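Local coordinates for protein tRNA (cytosine(72)-C(5))-methyltransferase (Pyrococcus horikoshii, PDB 5ZVE) that methylates the C5 position of cytosine 72 in several tRNAs, using S-adenosyl-L-methionine as the methyl donor, at residues N15-E20 / R363-K368; V125-R128 / L134-I137; T322-L325 / E329-G332. One frame throughout, in Å; residues are numbered along the deposited sequence.

Interaction 1 joins parts of the chain near its two ends. Its segments are 343 residues apart and bring helix 7-17 against the end of strand 361-364. Interactions 2 and 3 both fall inside the loop it closes, with interaction 2 first. Interaction 3 lies close by, its centre about 13 Å from that of interaction 1. The two touch through R363, which reaches L325 and E331, so the N-terminal helices are linked to the loop carrying the predicted nucleophile C323. Interaction 2 is a hairpin of the PUA domain, with its centre about 30 Å and about 34 Å from those of interactions 1 and 3, and it touches neither.

Interaction 1. Residues N15-E20 / R363-K368; sequences NLFGKE and RFYPHK
F17 meets Y365 and R363 with the far end of its ring, and these three side chains carry nearly all of the contact. The aromatic pair comes first. The edge of Y365 is turned toward the face of F17 in an offset edge-to-face arrangement. The planes stand at 90° and the centroids are 5.8 Å apart. The closest atoms are F17 CE1 and Y365 CE1, at 3.7 Å. The Y365 hydroxyl lies alongside, with OH 3.8 Å from F17 CE1. F17 holds its CG anti to the carbonyl carbon (chi1 -57°), and this sends the ring off the last turn of helix 7-17 toward the strand end. L16 CG covers the centre of one face of the ring.

The second kind of contact is packing against a charged group. R363 NH1 approaches the edge of the F17 ring, near its plane, at 4.1 Å from CE1. The guanidinium and ring planes are 70° apart. This is not a cation-pi pair, because the nitrogen does not sit over the face. The side chain of R363 runs extended from CG to NE and carries the charge out to this place.

No hydrogen bond crosses between the segments. The polar end of R363 is engaged by other partners: NE forms a salt bridge with E331 and NH2 bonds to the carbonyl of L325. Nearby, H367 NE2 bonds to E21 of helix 19-29.

The contact joins the N-terminal ferredoxin-like region to the methyltransferase domain. Its chemistry is aromatic and small in area, 113 Å² in all. Its only charged member is fixed by bonds to the catalytic domain, so F17 probably packs against a guanidinium that is already held in place.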
ATOM      1  N   ASN A  15     -24.544  -2.364  -1.545  1.00 42.14           N
ATOM      2  CA  ASN A  15     -25.303  -1.145  -1.792  1.00 38.11           C
ATOM      3  C   ASN A  15     -24.542  -0.168  -2.676  1.00 37.51           C
ATOM      4  O   ASN A  15     -25.127   0.511  -3.518  1.00 40.49           O
ATOM      5  CB  ASN A  15     -25.664  -0.462  -0.475  1.00 40.34           C
ATOM      6  CG  ASN A  15     -26.810  -1.140   0.237  1.00 51.61           C
ATOM      7  OD1 ASN A  15     -27.656  -1.776  -0.394  1.00 59.77           O
ATOM      8  ND2 ASN A  15     -26.849  -1.008   1.559  1.00 51.13           N
ATOM      9  N   LEU A  16     -23.230  -0.112  -2.490  1.00 34.85           N
ATOM     10  CA  LEU A  16     -22.419   0.906  -3.138  1.00 36.07           C
ATOM     11  C   LEU A  16     -21.943   0.478  -4.524  1.00 37.56           C
ATOM     12  O   LEU A  16     -21.781   1.310  -5.420  1.00 33.49           O
ATOM     13  CB  LEU A  16     -21.220   1.256  -2.257  1.00 31.87           C
ATOM     14  CG  LEU A  16     -20.266   2.295  -2.836  1.00 30.86           C
ATOM     15  CD1 LEU A  16     -21.004   3.602  -3.084  1.00 30.54           C
ATOM     16  CD2 LEU A  16     -19.073   2.493  -1.918  1.00 31.88           C
ATOM     17  N   PHE A  17     -21.721  -0.821  -4.703  1.00 32.68           N
ATOM     18  CA  PHE A  17     -21.185  -1.316  -5.965  1.00 34.80           C
ATOM     19  C   PHE A  17     -22.158  -2.217  -6.716  1.00 36.71           C
ATOM     20  O   PHE A  17     -21.998  -2.444  -7.914  1.00 37.77           O
ATOM     21  CB  PHE A  17     -19.884  -2.092  -5.724  1.00 32.56           C
ATOM     22  CG  PHE A  17     -18.818  -1.306  -5.017  1.00 28.62           C
ATOM     23  CD1 PHE A  17     -18.266  -0.178  -5.599  1.00 26.24           C
ATOM     24  CD2 PHE A  17     -18.353  -1.710  -3.775  1.00 29.75           C
ATOM     25  CE1 PHE A  17     -17.280   0.540  -4.952  1.00 27.11           C
ATOM     26  CE2 PHE A  17     -17.364  -0.997  -3.122  1.00 24.35           C
ATOM     27  CZ  PHE A  17     -16.827   0.129  -3.713  1.00 27.15           C
ATOM     28  N   GLY A  18     -23.164  -2.731  -6.020  1.00 38.74           N
ATOM     29  CA  GLY A  18     -24.012  -3.754  -6.602  1.00 38.59           C
ATOM     30  C   GLY A  18     -23.501  -5.115  -6.171  1.00 39.62           C
ATOM     31  O   GLY A  18     -22.300  -5.280  -5.981  1.00 40.66           O
ATOM     32  N   LYS A  19     -24.403  -6.079  -6.011  1.00 37.96           N
ATOM     33  CA  LYS A  19     -24.051  -7.404  -5.503  1.00 36.89           C
ATOM     34  C   LYS A  19     -22.912  -8.093  -6.254  1.00 41.88           C
ATOM     35  O   LYS A  19     -21.971  -8.602  -5.643  1.00 42.06           O
ATOM     36  CB  LYS A  19     -25.270  -8.323  -5.551  1.00 40.22           C
ATOM     37  CG  LYS A  19     -25.147  -9.562  -4.681  1.00 42.75           C
ATOM     38  CD  LYS A  19     -26.340 -10.476  -4.880  1.00 42.57           C
ATOM     39  CE  LYS A  19     -26.244 -11.716  -4.012  1.00 40.99           C
ATOM     40  NZ  LYS A  19     -27.390 -12.626  -4.267  1.00 50.59           N
ATOM     41  N   GLU A  20     -23.005  -8.110  -7.578  1.00 43.33           N
ATOM     42  CA  GLU A  20     -22.027  -8.810  -8.397  1.00 42.01           C
ATOM     43  C   GLU A  20     -20.632  -8.219  -8.236  1.00 41.74           C
ATOM     44  O   GLU A  20     -19.683  -8.933  -7.909  1.00 42.37           O
ATOM     45  CB  GLU A  20     -22.445  -8.786  -9.866  1.00 49.48           C
ATOM     46  CG  GLU A  20     -21.498  -9.541 -10.776  1.00 49.64           C
ATOM     47  CD  GLU A  20     -22.001  -9.618 -12.202  1.00 63.69           C
ATOM     48  OE1 GLU A  20     -22.841  -8.772 -12.584  1.00 60.52           O
ATOM     49  OE2 GLU A  20     -21.545 -10.517 -12.944  1.00 67.70           O
ATOM     50  N   ARG A 363     -10.513   5.910  -9.783  1.00 18.60           N
ATOM     51  CA  ARG A 363     -10.570   4.794  -8.847  1.00 19.67           C
ATOM     52  C   ARG A 363      -9.871   3.566  -9.403  1.00 23.96           C
ATOM     53  O   ARG A 363      -9.867   3.331 -10.609  1.00 21.03           O
ATOM     54  CB  ARG A 363     -12.017   4.438  -8.500  1.00 23.59           C
ATOM     55  CG  ARG A 363     -12.548   5.107  -7.237  1.00 25.15           C
ATOM     56  CD  ARG A 363     -13.990   4.714  -6.994  1.00 22.88           C
ATOM     57  NE  ARG A 363     -14.512   5.221  -5.729  1.00 23.46           N
ATOM     58  CZ  ARG A 363     -14.584   4.501  -4.613  1.00 30.17           C
ATOM     59  NH1 ARG A 363     -14.153   3.243  -4.601  1.00 26.32           N
ATOM     60  NH2 ARG A 363     -15.082   5.037  -3.507  1.00 26.29           N
ATOM     61  N   PHE A 364      -9.284   2.788  -8.501  1.00 21.31           N
ATOM     62  CA  PHE A 364      -8.701   1.507  -8.846  1.00 22.56           C
ATOM     63  C   PHE A 364      -9.425   0.400  -8.092  1.00 22.39           C
ATOM     64  O   PHE A 364      -9.758   0.550  -6.915  1.00 21.67           O
ATOM     65  CB  PHE A 364      -7.203   1.485  -8.535  1.00 23.35           C
ATOM     66  CG  PHE A 364      -6.380   2.364  -9.440  1.00 21.62           C
ATOM     67  CD1 PHE A 364      -6.157   3.694  -9.125  1.00 21.90           C
ATOM     68  CD2 PHE A 364      -5.827   1.853 -10.604  1.00 22.74           C
ATOM     69  CE1 PHE A 364      -5.399   4.503  -9.958  1.00 25.92           C
ATOM     70  CE2 PHE A 364      -5.064   2.655 -11.442  1.00 22.95           C
ATOM     71  CZ  PHE A 364      -4.851   3.983 -11.119  1.00 20.05           C
ATOM     72  N   TYR A 365      -9.699  -0.693  -8.794  1.00 21.92           N
ATOM     73  CA  TYR A 365     -10.371  -1.847  -8.217  1.00 24.17           C
ATOM     74  C   TYR A 365      -9.505  -3.083  -8.394  1.00 24.66           C
ATOM     75  O   TYR A 365      -8.850  -3.230  -9.425  1.00 24.91           O
ATOM     76  CB  TYR A 365     -11.732  -2.066  -8.872  1.00 26.31           C
ATOM     77  CG  TYR A 365     -12.729  -0.961  -8.617  1.00 23.79           C
ATOM     78  CD1 TYR A 365     -13.460  -0.922  -7.438  1.00 27.36           C
ATOM     79  CD2 TYR A 365     -12.946   0.038  -9.560  1.00 22.00           C
ATOM     80  CE1 TYR A 365     -14.382   0.083  -7.201  1.00 24.50           C
ATOM     81  CE2 TYR A 365     -13.866   1.049  -9.332  1.00 24.02           C
ATOM     82  CZ  TYR A 365     -14.579   1.064  -8.150  1.00 25.02           C
ATOM     83  OH  TYR A 365     -15.498   2.059  -7.907  1.00 33.56           O
ATOM     84  N   PRO A 366      -9.502  -3.982  -7.393  1.00 23.07           N
ATOM     85  CA  PRO A 366      -8.662  -5.184  -7.474  1.00 25.10           C
ATOM     86  C   PRO A 366      -9.040  -6.126  -8.620  1.00 24.93           C
ATOM     87  O   PRO A 366      -8.155  -6.718  -9.238  1.00 24.93           O
ATOM     88  CB  PRO A 366      -8.885  -5.863  -6.112  1.00 26.30           C
ATOM     89  CG  PRO A 366     -10.193  -5.339  -5.626  1.00 28.47           C
ATOM     90  CD  PRO A 366     -10.277  -3.927  -6.143  1.00 26.45           C
ATOM     91  N   HIS A 367     -10.331  -6.264  -8.901  1.00 25.07           N
ATOM     92  CA  HIS A 367     -10.780  -7.196  -9.930  1.00 25.31           C
ATOM     93  C   HIS A 367     -10.642  -6.614 -11.332  1.00 26.76           C
ATOM     94  O   HIS A 367     -10.561  -7.353 -12.306  1.00 27.13           O
ATOM     95  CB  HIS A 367     -12.230  -7.624  -9.669  1.00 31.87           C
ATOM     96  CG  HIS A 367     -13.228  -6.514  -9.785  1.00 31.00           C
ATOM     97  ND1 HIS A 367     -13.141  -5.350  -9.052  1.00 31.32           N
ATOM     98  CD2 HIS A 367     -14.348  -6.400 -10.538  1.00 30.27           C
ATOM     99  CE1 HIS A 367     -14.156  -4.561  -9.359  1.00 27.25           C
ATOM    100  NE2 HIS A 367     -14.905  -5.175 -10.256  1.00 30.82           N
ATOM    101  N   LYS A 368     -10.620  -5.291 -11.441  1.00 27.03           N
ATOM    102  CA  LYS A 368     -10.473  -4.650 -12.747  1.00 25.25           C
ATOM    103  C   LYS A 368      -9.024  -4.326 -13.110  1.00 23.19           C
ATOM    104  O   LYS A 368      -8.632  -4.462 -14.264  1.00 22.71           O
ATOM    105  CB  LYS A 368     -11.314  -3.370 -12.813  1.00 28.27           C
ATOM    106  CG  LYS A 368     -12.815  -3.593 -12.730  1.00 27.57           C
ATOM    107  CD  LYS A 368     -13.576  -2.284 -12.899  1.00 32.86           C
ATOM    108  CE  LYS A 368     -15.078  -2.520 -13.001  1.00 33.05           C
ATOM    109  NZ  LYS A 368     -15.843  -1.241 -13.033  1.00 34.42           N
TER

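Interaction 2. Residues V125-R128 / L134-I137; sequences VQIR and LVGI
I127 and G136 form the hydrogen-bonded pair at the middle of this antiparallel ladder. I127 N donates to G136 O at 2.7 Å. I127 O takes V135 N at 3.0 Å, in a nearly straight bond (170° at the hydrogen), and G136 N more weakly. V135 and G136 thus both face I127, which makes a classic beta bulge. The register shifts by one here. Q126 pairs with I137 on one side of the bulge and R128 with L134 on the other. At the outer end, I137 CA comes within 3.5 Å of V125 O in a CA-H...O contact.

Q126, R128, L134 and I137 point to one face of the sheet and I127 to the other. Within the bulge, V135 CG2 meets I127 CG2 at 3.7 Å, the two side chains crossing at about a right angle. V135 holds CG1 anti to its carbonyl carbon (chi1 -59°), which leaves CG2 between the backbone N and the carbonyl carbon, turned toward I127. On the face of Q126 and R128, L134 CB sits over the centre of one face of the R128 guanidinium, 4.0 Å above its plane. L134 CD1 touches Q126 OE1 at 3.7 Å.

The next shell fixes the guanidinium. R128 grips Q126 OE1 side-on with NE and NH2, at 2.7 Å from NE. The NH2 bond lies in the carbonyl plane, while NE comes from above it. Both run within the guanidinium plane, so they would hold that group flat over L134. R128 NH1 also bonds to G132 O in the turn, and Q126 NE2 bonds to L88 O.

The two strands form a hairpin of the PUA domain. Strand 90-93 flanks strand 124-128, and strand 154-161 flanks strand 134-140. I127 and V135 pack on V101 of helix 95-101.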
ATOM      1  N   VAL A 125       4.302 -29.916   7.446  1.00 22.35           N
ATOM      2  CA  VAL A 125       3.291 -29.271   8.280  1.00 20.64           C
ATOM      3  C   VAL A 125       2.443 -28.293   7.480  1.00 22.51           C
ATOM      4  O   VAL A 125       2.848 -27.810   6.419  1.00 19.64           O
ATOM      5  CB  VAL A 125       3.916 -28.506   9.478  1.00 17.06           C
ATOM      6  CG1 VAL A 125       4.865 -29.393  10.276  1.00 21.76           C
ATOM      7  CG2 VAL A 125       4.615 -27.243   9.006  1.00 16.33           C
ATOM      8  N   GLN A 126       1.258 -28.000   8.002  1.00 19.33           N
ATOM      9  CA  GLN A 126       0.410 -26.985   7.407  1.00 21.94           C
ATOM     10  C   GLN A 126       0.380 -25.779   8.332  1.00 22.49           C
ATOM     11  O   GLN A 126       0.415 -25.925   9.554  1.00 19.04           O
ATOM     12  CB  GLN A 126      -1.001 -27.521   7.152  1.00 21.21           C
ATOM     13  CG  GLN A 126      -1.793 -27.848   8.412  1.00 22.58           C
ATOM     14  CD  GLN A 126      -3.213 -28.259   8.102  1.00 22.92           C
ATOM     15  OE1 GLN A 126      -4.004 -27.463   7.598  1.00 23.99           O
ATOM     16  NE2 GLN A 126      -3.548 -29.512   8.395  1.00 26.25           N
ATOM     17  N   ILE A 127       0.362 -24.591   7.741  1.00 20.06           N
ATOM     18  CA  ILE A 127       0.380 -23.363   8.515  1.00 19.41           C
ATOM     19  C   ILE A 127      -0.960 -22.646   8.413  1.00 23.28           C
ATOM     20  O   ILE A 127      -1.442 -22.349   7.317  1.00 20.20           O
ATOM     21  CB  ILE A 127       1.495 -22.415   8.059  1.00 18.01           C
ATOM     22  CG1 ILE A 127       2.853 -23.116   8.146  1.00 22.21           C
ATOM     23  CG2 ILE A 127       1.488 -21.139   8.893  1.00 17.66           C
ATOM     24  CD1 ILE A 127       3.972 -22.350   7.493  1.00 20.99           C
ATOM     25  N   ARG A 128      -1.552 -22.377   9.567  1.00 15.79           N
ATOM     26  CA  ARG A 128      -2.814 -21.657   9.627  1.00 21.26           C
ATOM     27  C   ARG A 128      -2.704 -20.407  10.483  1.00 20.48           C
ATOM     28  O   ARG A 128      -1.904 -20.353  11.417  1.00 18.59           O
ATOM     29  CB  ARG A 128      -3.917 -22.567  10.158  1.00 24.98           C
ATOM     30  CG  ARG A 128      -4.567 -23.384   9.062  1.00 28.59           C
ATOM     31  CD  ARG A 128      -5.382 -24.506   9.633  1.00 25.36           C
ATOM     32  NE  ARG A 128      -5.564 -25.594   8.676  1.00 31.38           N
ATOM     33  CZ  ARG A 128      -6.583 -25.674   7.829  1.00 27.86           C
ATOM     34  NH1 ARG A 128      -7.513 -24.730   7.824  1.00 25.97           N
ATOM     35  NH2 ARG A 128      -6.681 -26.701   6.997  1.00 28.65           N
ATOM     36  N   LEU A 134      -5.921 -21.463   6.069  1.00 22.34           N
ATOM     37  CA  LEU A 134      -4.731 -22.155   5.583  1.00 20.82           C
ATOM     38  C   LEU A 134      -3.931 -21.224   4.676  1.00 21.68           C
ATOM     39  O   LEU A 134      -4.399 -20.833   3.604  1.00 19.43           O
ATOM     40  CB  LEU A 134      -5.115 -23.434   4.844  1.00 19.47           C
ATOM     41  CG  LEU A 134      -3.964 -24.229   4.220  1.00 25.10           C
ATOM     42  CD1 LEU A 134      -3.023 -24.749   5.301  1.00 22.76           C
ATOM     43  CD2 LEU A 134      -4.505 -25.374   3.381  1.00 19.70           C
ATOM     44  N   VAL A 135      -2.722 -20.876   5.102  1.00 17.13           N
ATOM     45  CA  VAL A 135      -1.941 -19.879   4.381  1.00 18.83           C
ATOM     46  C   VAL A 135      -0.708 -20.470   3.725  1.00 22.29           C
ATOM     47  O   VAL A 135      -0.072 -19.828   2.890  1.00 17.66           O
ATOM     48  CB  VAL A 135      -1.505 -18.733   5.313  1.00 22.97           C
ATOM     49  CG1 VAL A 135      -2.726 -18.060   5.919  1.00 20.12           C
ATOM     50  CG2 VAL A 135      -0.573 -19.248   6.401  1.00 19.95           C
ATOM     51  N   GLY A 136      -0.384 -21.708   4.077  1.00 19.08           N
ATOM     52  CA  GLY A 136       0.798 -22.333   3.521  1.00 20.11           C
ATOM     53  C   GLY A 136       1.104 -23.710   4.063  1.00 22.04           C
ATOM     54  O   GLY A 136       0.594 -24.119   5.105  1.00 21.66           O
ATOM     55  N   ILE A 137       1.947 -24.420   3.320  1.00 23.28           N
ATOM     56  CA  ILE A 137       2.425 -25.748   3.674  1.00 21.46           C
ATOM     57  C   ILE A 137       3.940 -25.763   3.511  1.00 18.80           C
ATOM     58  O   ILE A 137       4.470 -25.119   2.615  1.00 22.29           O
ATOM     59  CB  ILE A 137       1.769 -26.833   2.796  1.00 19.92           C
ATOM     60  CG1 ILE A 137       0.289 -26.967   3.159  1.00 24.80           C
ATOM     61  CG2 ILE A 137       2.449 -28.174   2.983  1.00 23.96           C
ATOM     62  CD1 ILE A 137      -0.477 -27.836   2.210  1.00 31.64           C
TER

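Interaction 3. Residues T322-L325 / E329-G332; sequences TCTL and ENEG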
ATOM      1  N   THR A 322      -6.432   7.947  -1.270  1.00 22.57           N
ATOM      2  CA  THR A 322      -6.602   6.966  -0.206  1.00 23.76           C
ATOM      3  C   THR A 322      -6.446   5.556  -0.755  1.00 23.21           C
ATOM      4  O   THR A 322      -6.593   5.330  -1.957  1.00 23.37           O
ATOM      5  CB  THR A 322      -7.988   7.070   0.473  1.00 23.53           C
ATOM      6  OG1 THR A 322      -8.983   6.516  -0.398  1.00 24.15           O
ATOM      7  CG2 THR A 322      -8.351   8.518   0.802  1.00 22.62           C
ATOM      8  N   CYS A 323      -6.145   4.612   0.131  1.00 24.05           N
ATOM      9  CA  CYS A 323      -6.181   3.196  -0.215  1.00 24.52           C
ATOM     10  C   CYS A 323      -7.440   2.560   0.363  1.00 21.44           C
ATOM     11  O   CYS A 323      -7.389   1.485   0.956  1.00 26.91           O
ATOM     12  CB  CYS A 323      -4.924   2.475   0.289  1.00 27.09           C
ATOM     13  SG  CYS A 323      -4.683   2.502   2.089  1.00 32.35           S
ATOM     14  N   THR A 324      -8.573   3.229   0.179  1.00 22.25           N
ATOM     15  CA  THR A 324      -9.837   2.727   0.691  1.00 19.41           C
ATOM     16  C   THR A 324     -10.926   2.817  -0.369  1.00 18.69           C
ATOM     17  O   THR A 324     -10.812   3.574  -1.330  1.00 21.62           O
ATOM     18  CB  THR A 324     -10.279   3.493   1.952  1.00 22.76           C
ATOM     19  OG1 THR A 324     -11.231   2.711   2.679  1.00 19.80           O
ATOM     20  CG2 THR A 324     -10.894   4.838   1.589  1.00 23.54           C
ATOM     21  N   LEU A 325     -11.976   2.028  -0.196  1.00 18.24           N
ATOM     22  CA  LEU A 325     -13.046   1.951  -1.180  1.00 20.57           C
ATOM     23  C   LEU A 325     -14.269   2.809  -0.850  1.00 24.68           C
ATOM     24  O   LEU A 325     -15.100   3.060  -1.723  1.00 24.82           O
ATOM     25  CB  LEU A 325     -13.486   0.497  -1.329  1.00 19.97           C
ATOM     26  CG  LEU A 325     -12.405  -0.463  -1.823  1.00 20.86           C
ATOM     27  CD1 LEU A 325     -12.798  -1.895  -1.505  1.00 18.94           C
ATOM     28  CD2 LEU A 325     -12.207  -0.276  -3.312  1.00 17.07           C
ATOM     29  N   GLU A 329     -15.135   8.586   2.461  1.00 26.65           N
ATOM     30  CA  GLU A 329     -13.744   9.023   2.552  1.00 25.36           C
ATOM     31  C   GLU A 329     -13.222   9.516   1.210  1.00 23.04           C
ATOM     32  O   GLU A 329     -12.162  10.135   1.139  1.00 22.73           O
ATOM     33  CB  GLU A 329     -12.841   7.891   3.053  1.00 25.22           C
ATOM     34  CG  GLU A 329     -13.152   7.385   4.447  1.00 26.14           C
ATOM     35  CD  GLU A 329     -12.381   6.119   4.783  1.00 23.19           C
ATOM     36  OE1 GLU A 329     -11.177   6.224   5.094  1.00 20.84           O
ATOM     37  OE2 GLU A 329     -12.974   5.023   4.727  1.00 24.20           O
ATOM     38  N   ASN A 330     -13.976   9.253   0.152  1.00 20.03           N
ATOM     39  CA  ASN A 330     -13.500   9.543  -1.192  1.00 22.19           C
ATOM     40  C   ASN A 330     -14.340  10.593  -1.909  1.00 24.20           C
ATOM     41  O   ASN A 330     -14.100  11.790  -1.748  1.00 26.58           O
ATOM     42  CB  ASN A 330     -13.442   8.251  -2.002  1.00 24.37           C
ATOM     43  CG  ASN A 330     -12.382   7.302  -1.484  1.00 24.89           C
ATOM     44  OD1 ASN A 330     -11.349   7.742  -0.972  1.00 23.15           O
ATOM     45  ND2 ASN A 330     -12.630   5.999  -1.600  1.00 24.14           N
ATOM     46  N   GLU A 331     -15.309  10.157  -2.706  1.00 19.33           N
ATOM     47  CA  GLU A 331     -16.156  11.097  -3.436  1.00 27.39           C
ATOM     48  C   GLU A 331     -16.864  12.062  -2.482  1.00 26.48           C
ATOM     49  O   GLU A 331     -17.028  13.243  -2.790  1.00 28.95           O
ATOM     50  CB  GLU A 331     -17.177  10.357  -4.303  1.00 26.15           C
ATOM     51  CG  GLU A 331     -16.585   9.703  -5.550  1.00 27.68           C
ATOM     52  CD  GLU A 331     -16.075   8.293  -5.295  1.00 29.70           C
ATOM     53  OE1 GLU A 331     -15.956   7.897  -4.112  1.00 23.81           O
ATOM     54  OE2 GLU A 331     -15.793   7.580  -6.282  1.00 24.45           O
ATOM     55  N   GLY A 332     -17.277  11.552  -1.328  1.00 26.07           N
ATOM     56  CA  GLY A 332     -17.931  12.374  -0.326  1.00 27.27           C
ATOM     57  C   GLY A 332     -17.056  13.513   0.166  1.00 26.27           C
ATOM     58  O   GLY A 332     -17.523  14.637   0.323  1.00 24.28           O
TER
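T322 places OG1 between its backbone N and carbonyl carbon (chi1 75°), while N330 swings CG anti to its carbonyl carbon (chi1 -67°). These turns bring the hydroxyl and the amide together. T322 OG1 donates to N330 OD1 at 2.7 Å, in the carbonyl plane and on a lone pair. The other end of the amide, N330 ND2, donates to T324 O at 3.0 Å. That carbonyl lies close to the amide plane of N330, but the donor stands 53° above the carbonyl plane of T324. Two bonds from opposite ends of one amide thus fix its rotation. T322 OG1 also receives a weak bond from T324 N.

This loop follows strand 316-322 of the Rossmann-like methyltransferase domain and leads to helix 331-339. N330 sits at the N-cap position, but its side chain makes no capping bond and is spent on the loop instead. Between the two threonines sits C323, the predicted nucleophile, its CB directed away from the 329-332 segment. With an alanine here instead of N330, the T322 hydroxyl and the T324 carbonyl would probably lose their amide partner, and the loop beside C323 would be less firmly held.

T324 CG2 packs against the E329 carboxylate, 3.7 Å from CD. The side chains cross at about a right angle. T277 ties the two together: its hydroxyl hydrogen-bonds to both T324 OG1 and E329 OE2. S326 OG also bonds to E329 OE2.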